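Malonyl CoA-acyl carrier protein transacylase (Staphylococcus aureus, PDB 3IM9) catalyses the transfer of the malonyl group from malonyl-CoA to holo-acyl carrier protein, a step of fatty acid biosynthesis. Local coordinates at residues A[221-226]-A[248-253]; A[99-104]-A[117-122]; A[234-237]-A[242-245]. All coordinates share one frame; numbering follows the deposited sequence.

Contact 1: A[221-226]-A[248-253]. With CA (calcium ion), chain B.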
ATOM      1  N   TYR A 221     -19.057   7.311   1.209  1.00 14.33           N
ATOM      2  CA  TYR A 221     -18.991   6.154   2.102  1.00 13.62           C
ATOM      3  C   TYR A 221     -18.128   6.391   3.346  1.00 14.05           C
ATOM      4  O   TYR A 221     -18.499   5.987   4.414  1.00 13.98           O
ATOM      5  CB  TYR A 221     -18.465   4.904   1.370  1.00 20.00           C
ATOM      6  CG  TYR A 221     -18.624   3.626   2.153  1.00 20.00           C
ATOM      7  CD1 TYR A 221     -19.854   3.138   2.448  1.00 20.00           C
ATOM      8  CD2 TYR A 221     -17.526   2.926   2.597  1.00 20.00           C
ATOM      9  CE1 TYR A 221     -19.982   1.981   3.145  1.00 20.00           C
ATOM     10  CE2 TYR A 221     -17.651   1.753   3.284  1.00 20.00           C
ATOM     11  CZ  TYR A 221     -18.862   1.280   3.580  1.00 20.00           C
ATOM     12  OH  TYR A 221     -18.944   0.109   4.261  1.00 20.00           O
ATOM     13  N   ILE A 222     -16.965   6.988   3.163  1.00 12.15           N
ATOM     14  CA  ILE A 222     -16.065   7.158   4.289  1.00 12.79           C
ATOM     15  C   ILE A 222     -16.660   8.110   5.383  1.00 12.73           C
ATOM     16  O   ILE A 222     -16.164   8.097   6.521  1.00 13.42           O
ATOM     17  CB  ILE A 222     -14.637   7.498   3.954  1.00 13.83           C
ATOM     18  CG1 ILE A 222     -14.496   8.912   3.321  1.00 15.77           C
ATOM     19  CG2 ILE A 222     -14.015   6.337   3.010  1.00 13.32           C
ATOM     20  CD1 ILE A 222     -13.116   9.371   2.996  1.00 15.34           C
ATOM     21  N   ASN A 223     -17.670   8.858   5.012  1.00 13.99           N
ATOM     22  CA  ASN A 223     -18.363   9.732   5.999  1.00 15.09           C
ATOM     23  C   ASN A 223     -19.215   8.942   6.914  1.00 15.56           C
ATOM     24  O   ASN A 223     -19.691   9.489   7.906  1.00 15.94           O
ATOM     25  CB  ASN A 223     -19.327  10.742   5.306  1.00 18.62           C
ATOM     26  CG  ASN A 223     -18.594  11.837   4.607  1.00 19.10           C
ATOM     27  OD1 ASN A 223     -17.413  12.128   4.888  1.00 28.16           O
ATOM     28  ND2 ASN A 223     -19.291  12.428   3.611  1.00 27.92           N
ATOM     29  N   GLN A 224     -19.420   7.671   6.601  1.00 13.93           N
ATOM     30  CA  GLN A 224     -20.177   6.791   7.525  1.00 14.78           C
ATOM     31  C   GLN A 224     -19.355   6.353   8.740  1.00 15.47           C
ATOM     32  O   GLN A 224     -19.905   5.591   9.622  1.00 18.07           O
ATOM     33  CB  GLN A 224     -20.802   5.609   6.814  1.00 13.74           C
ATOM     34  CG  GLN A 224     -21.757   6.039   5.686  1.00 13.45           C
ATOM     35  CD  GLN A 224     -22.336   4.896   4.949  1.00 14.20           C
ATOM     36  OE1 GLN A 224     -22.379   3.746   5.386  1.00 13.82           O
ATOM     37  NE2 GLN A 224     -22.830   5.199   3.708  1.00 19.29           N
ATOM     38  N   PHE A 225     -18.082   6.750   8.868  1.00 13.90           N
ATOM     39  CA  PHE A 225     -17.272   6.261   9.950  1.00 13.24           C
ATOM     40  C   PHE A 225     -16.659   7.437  10.664  1.00 15.53           C
ATOM     41  O   PHE A 225     -16.435   8.501  10.059  1.00 16.09           O
ATOM     42  CB  PHE A 225     -16.129   5.414   9.314  1.00 13.34           C
ATOM     43  CG  PHE A 225     -16.670   4.269   8.523  1.00 12.59           C
ATOM     44  CD1 PHE A 225     -16.972   4.405   7.159  1.00  9.73           C
ATOM     45  CD2 PHE A 225     -16.989   3.036   9.181  1.00 11.89           C
ATOM     46  CE1 PHE A 225     -17.592   3.410   6.482  1.00 12.10           C
ATOM     47  CE2 PHE A 225     -17.603   2.013   8.490  1.00 12.15           C
ATOM     48  CZ  PHE A 225     -17.935   2.174   7.085  1.00 10.48           C
ATOM     49  N   GLU A 226     -16.211   7.213  11.898  1.00 18.46           N
ATOM     50  CA  GLU A 226     -15.552   8.248  12.670  1.00 21.02           C
ATOM     51  C   GLU A 226     -14.053   8.140  12.451  1.00 20.31           C
ATOM     52  O   GLU A 226     -13.447   7.087  12.609  1.00 22.03           O
ATOM     53  CB  GLU A 226     -15.897   8.023  14.162  1.00 24.65           C
ATOM     54  CG  GLU A 226     -15.112   8.937  15.054  1.00 31.25           C
ATOM     55  CD  GLU A 226     -15.399   8.652  16.535  1.00 42.19           C
ATOM     56  OE1 GLU A 226     -14.404   8.387  17.284  1.00 44.12           O
ATOM     57  OE2 GLU A 226     -16.628   8.667  16.903  1.00 44.00           O
ATOM     58  N   VAL A 248      -7.118  16.217   7.687  1.00 17.00           N
ATOM     59  CA  VAL A 248      -6.132  16.246   6.669  1.00 16.35           C
ATOM     60  C   VAL A 248      -5.917  14.783   6.163  1.00 15.78           C
ATOM     61  O   VAL A 248      -5.855  14.546   4.945  1.00 17.71           O
ATOM     62  CB  VAL A 248      -4.847  16.736   7.181  1.00 16.71           C
ATOM     63  CG1 VAL A 248      -3.691  16.554   6.181  1.00 14.94           C
ATOM     64  CG2 VAL A 248      -5.049  18.258   7.675  1.00 17.57           C
ATOM     65  N   ILE A 249      -5.817  13.847   7.084  1.00 13.65           N
ATOM     66  CA  ILE A 249      -5.601  12.437   6.656  1.00 13.58           C
ATOM     67  C   ILE A 249      -6.766  11.972   5.834  1.00 15.07           C
ATOM     68  O   ILE A 249      -6.569  11.365   4.722  1.00 14.73           O
ATOM     69  CB  ILE A 249      -5.376  11.606   7.894  1.00 13.89           C
ATOM     70  CG1 ILE A 249      -4.024  11.885   8.488  1.00 12.50           C
ATOM     71  CG2 ILE A 249      -5.511  10.072   7.588  1.00 13.35           C
ATOM     72  CD1 ILE A 249      -3.823  11.254   9.884  1.00 14.74           C
ATOM     73  N   LYS A 250      -8.001  12.229   6.251  1.00 14.16           N
ATOM     74  CA  LYS A 250      -9.187  11.749   5.534  1.00 15.23           C
ATOM     75  C   LYS A 250      -9.213  12.353   4.111  1.00 16.33           C
ATOM     76  O   LYS A 250      -9.431  11.659   3.086  1.00 14.95           O
ATOM     77  CB  LYS A 250     -10.454  12.100   6.331  1.00 14.67           C
ATOM     78  CG  LYS A 250     -11.787  11.676   5.644  1.00 17.33           C
ATOM     79  CD  LYS A 250     -13.031  12.032   6.569  1.00 17.87           C
ATOM     80  CE  LYS A 250     -14.364  11.731   5.841  1.00 23.26           C
ATOM     81  NZ  LYS A 250     -15.539  12.392   6.514  1.00 22.71           N
ATOM     82  N   SER A 251      -8.953  13.655   3.993  1.00 15.05           N
ATOM     83  CA  SER A 251      -8.977  14.289   2.676  1.00 15.41           C
ATOM     84  C   SER A 251      -7.889  13.677   1.780  1.00 14.92           C
ATOM     85  O   SER A 251      -8.097  13.414   0.582  1.00 14.70           O
ATOM     86  CB  SER A 251      -8.601  15.784   2.874  1.00 18.12           C
ATOM     87  OG  SER A 251      -8.540  16.384   1.608  1.00 22.50           O
ATOM     88  N   ASN A 252      -6.752  13.355   2.373  1.00 14.03           N
ATOM     89  CA  ASN A 252      -5.642  12.742   1.615  1.00 13.99           C
ATOM     90  C   ASN A 252      -5.925  11.289   1.241  1.00 11.01           C
ATOM     91  O   ASN A 252      -5.306  10.827   0.264  1.00 12.28           O
ATOM     92  CB  ASN A 252      -4.370  12.850   2.442  1.00 15.14           C
ATOM     93  CG  ASN A 252      -3.750  14.249   2.315  1.00 18.74           C
ATOM     94  OD1 ASN A 252      -4.066  14.993   1.369  1.00 18.65           O
ATOM     95  ND2 ASN A 252      -2.882  14.575   3.214  1.00 17.69           N
ATOM     96  N   MET A 253      -6.848  10.630   1.928  1.00 11.86           N
ATOM     97  CA  MET A 253      -7.202   9.302   1.461  1.00 10.02           C
ATOM     98  C   MET A 253      -8.059   9.383   0.224  1.00 11.76           C
ATOM     99  O   MET A 253      -8.022   8.398  -0.607  1.00 11.48           O
ATOM    100  CB  MET A 253      -8.027   8.556   2.562  1.00 10.96           C
ATOM    101  CG  MET A 253      -7.154   8.273   3.892  1.00 12.07           C
ATOM    102  SD  MET A 253      -5.426   7.934   3.676  1.00 11.46           S
ATOM    103  CE  MET A 253      -5.454   6.330   2.737  1.00 10.43           C
TER
HETATM  104 CA    CA B 601      -7.581   5.777  -0.647  1.00 27.15          CA
HETATM  105  O   HOH W   1     -16.527  11.035   8.946  1.00 21.75           O

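Contact 2: A[99-104]-A[117-122]. With CA (calcium ion), chain B.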
ATOM      1  N   GLY A  99      -1.912  -0.323   1.851  1.00  6.82           N
ATOM      2  CA  GLY A  99      -1.153  -0.360   3.094  1.00  8.45           C
ATOM      3  C   GLY A  99      -1.319   0.874   3.977  1.00  9.14           C
ATOM      4  O   GLY A  99      -1.110   0.781   5.187  1.00  8.37           O
ATOM      5  N   GLU A 100      -1.657   2.033   3.360  1.00  7.62           N
ATOM      6  CA  GLU A 100      -1.835   3.229   4.177  1.00  8.61           C
ATOM      7  C   GLU A 100      -2.979   3.002   5.148  1.00  9.95           C
ATOM      8  O   GLU A 100      -2.959   3.603   6.236  1.00 10.46           O
ATOM      9  CB  GLU A 100      -2.096   4.426   3.241  1.00  9.78           C
ATOM     10  CG  GLU A 100      -2.081   5.823   3.995  1.00  9.65           C
ATOM     11  CD  GLU A 100      -1.682   6.925   3.087  1.00  9.57           C
ATOM     12  OE1 GLU A 100      -0.734   6.746   2.295  1.00 12.20           O
ATOM     13  OE2 GLU A 100      -2.327   7.999   3.198  1.00 12.86           O
ATOM     14  N   TYR A 101      -3.980   2.199   4.776  1.00  9.10           N
ATOM     15  CA  TYR A 101      -5.110   1.891   5.715  1.00  9.10           C
ATOM     16  C   TYR A 101      -4.607   1.080   6.886  1.00 10.10           C
ATOM     17  O   TYR A 101      -5.128   1.232   8.012  1.00 10.20           O
ATOM     18  CB  TYR A 101      -6.261   1.278   4.968  1.00  9.36           C
ATOM     19  CG  TYR A 101      -6.913   2.281   4.082  1.00  9.75           C
ATOM     20  CD1 TYR A 101      -6.513   2.472   2.738  1.00  9.55           C
ATOM     21  CD2 TYR A 101      -7.979   3.057   4.575  1.00 10.24           C
ATOM     22  CE1 TYR A 101      -7.097   3.442   1.894  1.00 10.19           C
ATOM     23  CE2 TYR A 101      -8.568   4.048   3.769  1.00 10.85           C
ATOM     24  CZ  TYR A 101      -8.121   4.221   2.466  1.00  9.80           C
ATOM     25  OH  TYR A 101      -8.736   5.215   1.714  1.00 12.45           O
ATOM     26  N   SER A 102      -3.672   0.165   6.694  1.00  8.72           N
ATOM     27  CA  SER A 102      -3.097  -0.535   7.802  1.00  8.94           C
ATOM     28  C   SER A 102      -2.380   0.461   8.716  1.00 10.30           C
ATOM     29  O   SER A 102      -2.423   0.296   9.931  1.00 11.06           O
ATOM     30  CB  SER A 102      -2.115  -1.566   7.258  1.00  8.58           C
ATOM     31  OG  SER A 102      -2.859  -2.521   6.467  1.00  9.62           O
ATOM     32  N   SER A 103      -1.730   1.462   8.134  1.00  9.56           N
ATOM     33  CA  SER A 103      -1.092   2.523   8.978  1.00 10.83           C
ATOM     34  C   SER A 103      -2.190   3.230   9.784  1.00 12.39           C
ATOM     35  O   SER A 103      -1.911   3.624  10.963  1.00 12.08           O
ATOM     36  CB  SER A 103      -0.349   3.506   8.047  1.00 10.91           C
ATOM     37  OG  SER A 103       0.838   2.974   7.557  1.00 10.96           O
ATOM     38  N   LEU A 104      -3.357   3.491   9.190  1.00  9.77           N
ATOM     39  CA  LEU A 104      -4.471   4.235   9.871  1.00 11.44           C
ATOM     40  C   LEU A 104      -4.963   3.397  11.011  1.00 12.40           C
ATOM     41  O   LEU A 104      -5.287   3.942  12.120  1.00 13.36           O
ATOM     42  CB  LEU A 104      -5.649   4.566   8.930  1.00 12.32           C
ATOM     43  CG  LEU A 104      -5.236   5.423   7.730  1.00 11.43           C
ATOM     44  CD1 LEU A 104      -6.540   5.940   7.026  1.00 13.08           C
ATOM     45  CD2 LEU A 104      -4.340   6.649   8.103  1.00 12.98           C
ATOM     46  N   LYS A 117     -14.177  -2.353   6.400  1.00 10.53           N
ATOM     47  CA  LYS A 117     -15.346  -2.014   5.565  1.00 10.51           C
ATOM     48  C   LYS A 117     -14.938  -0.956   4.555  1.00 10.28           C
ATOM     49  O   LYS A 117     -15.340  -1.080   3.346  1.00 11.06           O
ATOM     50  CB  LYS A 117     -16.505  -1.459   6.454  1.00 11.01           C
ATOM     51  CG  LYS A 117     -17.028  -2.492   7.503  1.00  9.88           C
ATOM     52  CD  LYS A 117     -17.858  -1.847   8.576  1.00 12.36           C
ATOM     53  CE  LYS A 117     -18.438  -2.923   9.459  1.00 15.57           C
ATOM     54  NZ  LYS A 117     -19.129  -2.240  10.690  1.00 15.35           N
ATOM     55  N   ILE A 118     -14.135   0.013   5.003  1.00 10.86           N
ATOM     56  CA  ILE A 118     -13.726   1.073   4.089  1.00 10.69           C
ATOM     57  C   ILE A 118     -12.886   0.494   2.897  1.00 10.68           C
ATOM     58  O   ILE A 118     -13.113   0.866   1.724  1.00 12.24           O
ATOM     59  CB  ILE A 118     -12.891   2.136   4.837  1.00 10.90           C
ATOM     60  CG1 ILE A 118     -13.971   2.935   5.618  1.00 12.34           C
ATOM     61  CG2 ILE A 118     -12.149   3.063   3.847  1.00 10.57           C
ATOM     62  CD1 ILE A 118     -13.313   3.796   6.681  1.00 12.17           C
ATOM     63  N   VAL A 119     -11.949  -0.423   3.205  1.00 11.08           N
ATOM     64  CA  VAL A 119     -11.106  -0.883   2.098  1.00 10.97           C
ATOM     65  C   VAL A 119     -11.843  -1.904   1.250  1.00 11.50           C
ATOM     66  O   VAL A 119     -11.547  -2.030   0.010  1.00 10.71           O
ATOM     67  CB  VAL A 119      -9.749  -1.469   2.578  1.00  9.00           C
ATOM     68  CG1 VAL A 119      -8.959  -0.399   3.313  1.00 11.02           C
ATOM     69  CG2 VAL A 119      -9.847  -2.800   3.360  1.00 10.90           C
ATOM     70  N   ARG A 120     -12.845  -2.645   1.790  1.00  9.72           N
ATOM     71  CA  ARG A 120     -13.663  -3.421   0.921  1.00  9.16           C
ATOM     72  C   ARG A 120     -14.404  -2.513  -0.084  1.00 10.87           C
ATOM     73  O   ARG A 120     -14.446  -2.854  -1.286  1.00  9.78           O
ATOM     74  CB  ARG A 120     -14.680  -4.259   1.812  1.00 10.53           C
ATOM     75  CG  ARG A 120     -15.832  -4.932   1.010  1.00 10.05           C
ATOM     76  CD  ARG A 120     -15.261  -5.978   0.102  1.00 12.07           C
ATOM     77  NE  ARG A 120     -16.366  -6.890  -0.322  1.00 12.62           N
ATOM     78  CZ  ARG A 120     -16.202  -7.872  -1.177  1.00 14.26           C
ATOM     79  NH1 ARG A 120     -14.997  -8.097  -1.744  1.00 14.30           N
ATOM     80  NH2 ARG A 120     -17.253  -8.707  -1.490  1.00 14.71           N
ATOM     81  N   LYS A 121     -15.010  -1.384   0.381  1.00 10.67           N
ATOM     82  CA  LYS A 121     -15.639  -0.513  -0.578  1.00 10.75           C
ATOM     83  C   LYS A 121     -14.611   0.107  -1.556  1.00 11.06           C
ATOM     84  O   LYS A 121     -14.924   0.171  -2.719  1.00 11.21           O
ATOM     85  CB  LYS A 121     -16.339   0.648   0.220  1.00 10.20           C
ATOM     86  CG  LYS A 121     -17.134   1.653  -0.694  1.00 12.78           C
ATOM     87  CD  LYS A 121     -18.298   1.061  -1.396  1.00 16.57           C
ATOM     88  CE  LYS A 121     -19.453   0.901  -0.449  1.00 24.97           C
ATOM     89  NZ  LYS A 121     -20.779   0.626  -1.200  1.00 26.97           N
ATOM     90  N   ARG A 122     -13.441   0.486  -1.054  1.00  9.83           N
ATOM     91  CA  ARG A 122     -12.378   1.068  -1.934  1.00  9.82           C
ATOM     92  C   ARG A 122     -12.049   0.073  -3.068  1.00  9.53           C
ATOM     93  O   ARG A 122     -12.043   0.444  -4.227  1.00 10.02           O
ATOM     94  CB  ARG A 122     -11.122   1.245  -1.080  1.00 10.00           C
ATOM     95  CG  ARG A 122     -10.016   1.991  -1.796  1.00  9.90           C
ATOM     96  CD  ARG A 122      -8.869   2.233  -0.828  1.00 11.59           C
ATOM     97  NE  ARG A 122      -7.720   2.894  -1.416  1.00 10.51           N
ATOM     98  CZ  ARG A 122      -6.705   2.260  -1.980  1.00  9.73           C
ATOM     99  NH1 ARG A 122      -6.685   0.937  -2.079  1.00 10.66           N
ATOM    100  NH2 ARG A 122      -5.659   2.935  -2.410  1.00 11.34           N
TER
HETATM  101 CA    CA B 601      -7.581   5.777  -0.647  1.00 27.15          CA

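Contact 3: A[234-237]-A[242-245]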
ATOM      1  N   VAL A 234       1.471   9.525  10.271  1.00 12.59           N
ATOM      2  CA  VAL A 234       1.260   8.603   9.113  1.00 10.55           C
ATOM      3  C   VAL A 234       1.884   9.388   7.948  1.00 10.51           C
ATOM      4  O   VAL A 234       1.393  10.526   7.623  1.00 12.50           O
ATOM      5  CB  VAL A 234      -0.192   8.362   8.892  1.00 10.39           C
ATOM      6  CG1 VAL A 234      -0.359   7.465   7.627  1.00 11.16           C
ATOM      7  CG2 VAL A 234      -0.891   7.740  10.122  1.00 12.22           C
ATOM      8  N   VAL A 235       2.916   8.853   7.304  1.00 11.45           N
ATOM      9  CA  VAL A 235       3.517   9.531   6.138  1.00 12.05           C
ATOM     10  C   VAL A 235       2.649   9.150   4.948  1.00 12.17           C
ATOM     11  O   VAL A 235       2.641   7.995   4.542  1.00 11.00           O
ATOM     12  CB  VAL A 235       4.953   9.170   5.944  1.00 10.84           C
ATOM     13  CG1 VAL A 235       5.585   9.965   4.760  1.00 12.14           C
ATOM     14  CG2 VAL A 235       5.716   9.574   7.242  1.00 14.44           C
ATOM     15  N   GLN A 236       1.881  10.094   4.420  1.00 10.60           N
ATOM     16  CA  GLN A 236       0.846   9.783   3.429  1.00 11.19           C
ATOM     17  C   GLN A 236       1.409   9.685   2.022  1.00 11.31           C
ATOM     18  O   GLN A 236       2.370  10.393   1.626  1.00 10.76           O
ATOM     19  CB  GLN A 236      -0.327  10.765   3.482  1.00 12.51           C
ATOM     20  CG  GLN A 236      -0.969  10.641   4.860  1.00 11.33           C
ATOM     21  CD  GLN A 236      -2.409  11.197   4.851  1.00 11.15           C
ATOM     22  OE1 GLN A 236      -2.629  12.415   5.104  1.00 13.05           O
ATOM     23  NE2 GLN A 236      -3.388  10.356   4.574  1.00 11.69           N
ATOM     24  N   ASN A 237       0.802   8.762   1.232  1.00 10.76           N
ATOM     25  CA  ASN A 237       1.268   8.527  -0.111  1.00  9.72           C
ATOM     26  C   ASN A 237       1.156   9.750  -1.028  1.00  9.70           C
ATOM     27  O   ASN A 237       1.941   9.864  -1.972  1.00  9.38           O
ATOM     28  CB  ASN A 237       0.416   7.390  -0.749  1.00 10.25           C
ATOM     29  CG  ASN A 237       0.727   6.006  -0.250  1.00 10.42           C
ATOM     30  OD1 ASN A 237       1.727   5.721   0.479  1.00 12.06           O
ATOM     31  ND2 ASN A 237      -0.162   5.125  -0.626  1.00  7.03           N
ATOM     32  N   GLY A 242       4.639  13.380   7.058  1.00 14.64           N
ATOM     33  CA  GLY A 242       3.869  12.927   8.262  1.00 15.18           C
ATOM     34  C   GLY A 242       2.674  13.774   8.524  1.00 16.23           C
ATOM     35  O   GLY A 242       2.715  15.046   8.436  1.00 17.76           O
ATOM     36  N   GLU A 243       1.556  13.119   8.782  1.00 14.29           N
ATOM     37  CA  GLU A 243       0.279  13.834   9.057  1.00 14.82           C
ATOM     38  C   GLU A 243      -0.310  13.231  10.316  1.00 15.49           C
ATOM     39  O   GLU A 243      -0.259  12.011  10.518  1.00 15.90           O
ATOM     40  CB  GLU A 243      -0.768  13.801   7.917  1.00 14.13           C
ATOM     41  CG  GLU A 243      -0.223  14.382   6.600  1.00 15.32           C
ATOM     42  CD  GLU A 243      -0.070  15.897   6.664  1.00 20.71           C
ATOM     43  OE1 GLU A 243      -0.402  16.542   7.730  1.00 17.91           O
ATOM     44  OE2 GLU A 243       0.347  16.454   5.622  1.00 21.78           O
ATOM     45  N   THR A 244      -0.986  14.026  11.147  1.00 17.10           N
ATOM     46  CA  THR A 244      -1.727  13.494  12.322  1.00 16.19           C
ATOM     47  C   THR A 244      -3.139  13.963  12.375  1.00 16.07           C
ATOM     48  O   THR A 244      -3.974  13.376  13.073  1.00 17.34           O
ATOM     49  CB  THR A 244      -1.009  13.849  13.685  1.00 16.94           C
ATOM     50  OG1 THR A 244      -0.908  15.270  13.729  1.00 19.25           O
ATOM     51  CG2 THR A 244       0.415  13.282  13.717  1.00 20.90           C
ATOM     52  N   ASP A 245      -3.465  15.027  11.652  1.00 15.61           N
ATOM     53  CA  ASP A 245      -4.830  15.558  11.686  1.00 17.80           C
ATOM     54  C   ASP A 245      -5.844  14.600  11.051  1.00 17.88           C
ATOM     55  O   ASP A 245      -5.608  14.084   9.959  1.00 16.32           O
ATOM     56  CB  ASP A 245      -4.893  16.921  10.994  1.00 18.70           C
ATOM     57  CG  ASP A 245      -6.161  17.683  11.321  1.00 24.95           C
ATOM     58  OD1 ASP A 245      -6.967  17.923  10.398  1.00 30.47           O
ATOM     59  OD2 ASP A 245      -6.352  18.044  12.502  1.00 32.04           O
TER

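Contact 1: A[221-226]-A[248-253]
I222 and K250 make the apolar half of this small contact. Their side chains run alongside one another, pointing opposite ways. CD1 of I222 lies 3.8 Å from CG of K250, and CG1 of I222 is equally close to CE of K250. I222 holds CG1 between its backbone N and carbonyl carbon (chi1 67°), which sends the CD1 branch out along the lysine. The K250 chain is fully extended from the helix, with CG anti to the backbone N (chi1 178°), and reaches across to segment 221-226. This is the packed side, and I222 is buried.

The other side is looser and polar. Here the lysine reaches N223, an exposed residue whose side chain lies roughly perpendicular to it. K250 NZ donates to N223 OD1 in a hydrogen bond modelled at only 2.5 Å, so its exact length is doubtful. A water gives the ammonium group a second link. It accepts from K250 NZ at 3.0 Å and donates to the carbonyl O of F225 at 2.8 Å. K250 is therefore tied both to a side chain and to the backbone of the type I turn from I222 to F225.

M253, at the C-terminal end of segment 248-253, gives its carbonyl O to the calcium ion, which Y101 OH and Q256 OE1 also bind. W227 packs on K250 and M253. Around these segments, I222 and F225 lean on I118 of helix 112-128, while I249 and M253 rest on L104 of helix 99-106.

Contact 2: A[99-104]-A[117-122]
Y101 reaches from helix 99-106 toward I118, V119 and R122 of helix 112-128. The short segments run nearly antiparallel, at 166°, with axes 10.9 Å apart. Y101 CB starts the contact, 3.6 Å from CG1 of V119. CG1 of V119 is 3.5 Å from CG of Y101 and sits over one ring face in a CH-pi contact, 30° off the ring normal. CD1 and CD2 touch the same methyl. CE2 of Y101 meets CG2 of I118 at 3.7 Å. CE1 of Y101 lies 3.4 Å from NE of R122, and CZ is near CD of R122. The tip, Y101 OH, binds the calcium ion at 2.7 Å, with the metal in the ring plane; M253 O and Q256 OE1 bind it too.

R122 is extended from CG to NE, CG anti to the backbone N (chi1 -173°), which brings the guanidinium edge beside the ion. NE of R122 is only 3.0 Å from the calcium ion, unusually close for a cation and not to be read as a normal bond. Q71, bonded to NH1, and S97 and Q256, bonded to NH2, fix the group's rotation. S97 and H207 are probably catalytic, as in related acyltransferases. R122 thus borders the probable catalytic centre, beside a GxSxG sequence consistent with a nucleophile elbow.

Contact 3: A[234-237]-A[242-245]
V234 and E243 form an antiparallel hydrogen-bonded pair, their CA atoms 5.3 Å apart, in which V234 N donates to E243 O at 3.0 Å, almost straight at 175°, and E243 N returns a bent bond (143°) to V234 O at 2.8 Å, while V235 and G242 form the adjoining non-hydrogen-bonded pair.

V235 points to one face, where G242 opposite has no side chain. The two residues come very near each other: the CA atoms of V235 and G242 are only 4.0 Å apart. CG2 of V235 lies against the bare backbone of the glycine, 4.0 Å from the G242 N. On its other flank, CA of G242 approaches V234 O at 3.5 Å, in a CA-H...O contact. V235 then packs on S266, W269 and L270 of helix 263-272.

V234 and E243 point to the other face, where Q236 joins them. OE1 of Q236 lies 3.4 Å from CG of E243, and the two side chains are roughly perpendicular. E243 has CG beside its backbone N (chi1 -58°), which brings that methylene against the amide. The E243 carboxylate bends away at chi2 and bonds to N239 in the connecting turn, while the Q236 amide is held at both ends, OE1 by N252 and NE2 by E100.

Just beyond the second strand, D245 is the N-cap of helix 246-256 and its OD1 accepts from V248 N. The whole is a short two-stranded beta hairpin leading directly into that helix.

How the contacts relate
Contact 2 comes first along the chain. Contact 1 follows, and contact 3 is nested in the loop that contact 1 closes: helix 215-222 leads to the hairpin, and the hairpin to helix 246-256. The centres lie about 11 Å apart for contacts 1 and 2, 13 Å for contacts 1 and 3, and 14 Å for contacts 2 and 3. Q236 is where the three contacts meet, and E100 of contact 2 also accepts from the backbone N of N237 in contact 3. Contacts 1 and 2 share the calcium ion. The hairpin and the helices around the metal thus form one connected block beside the probable active site.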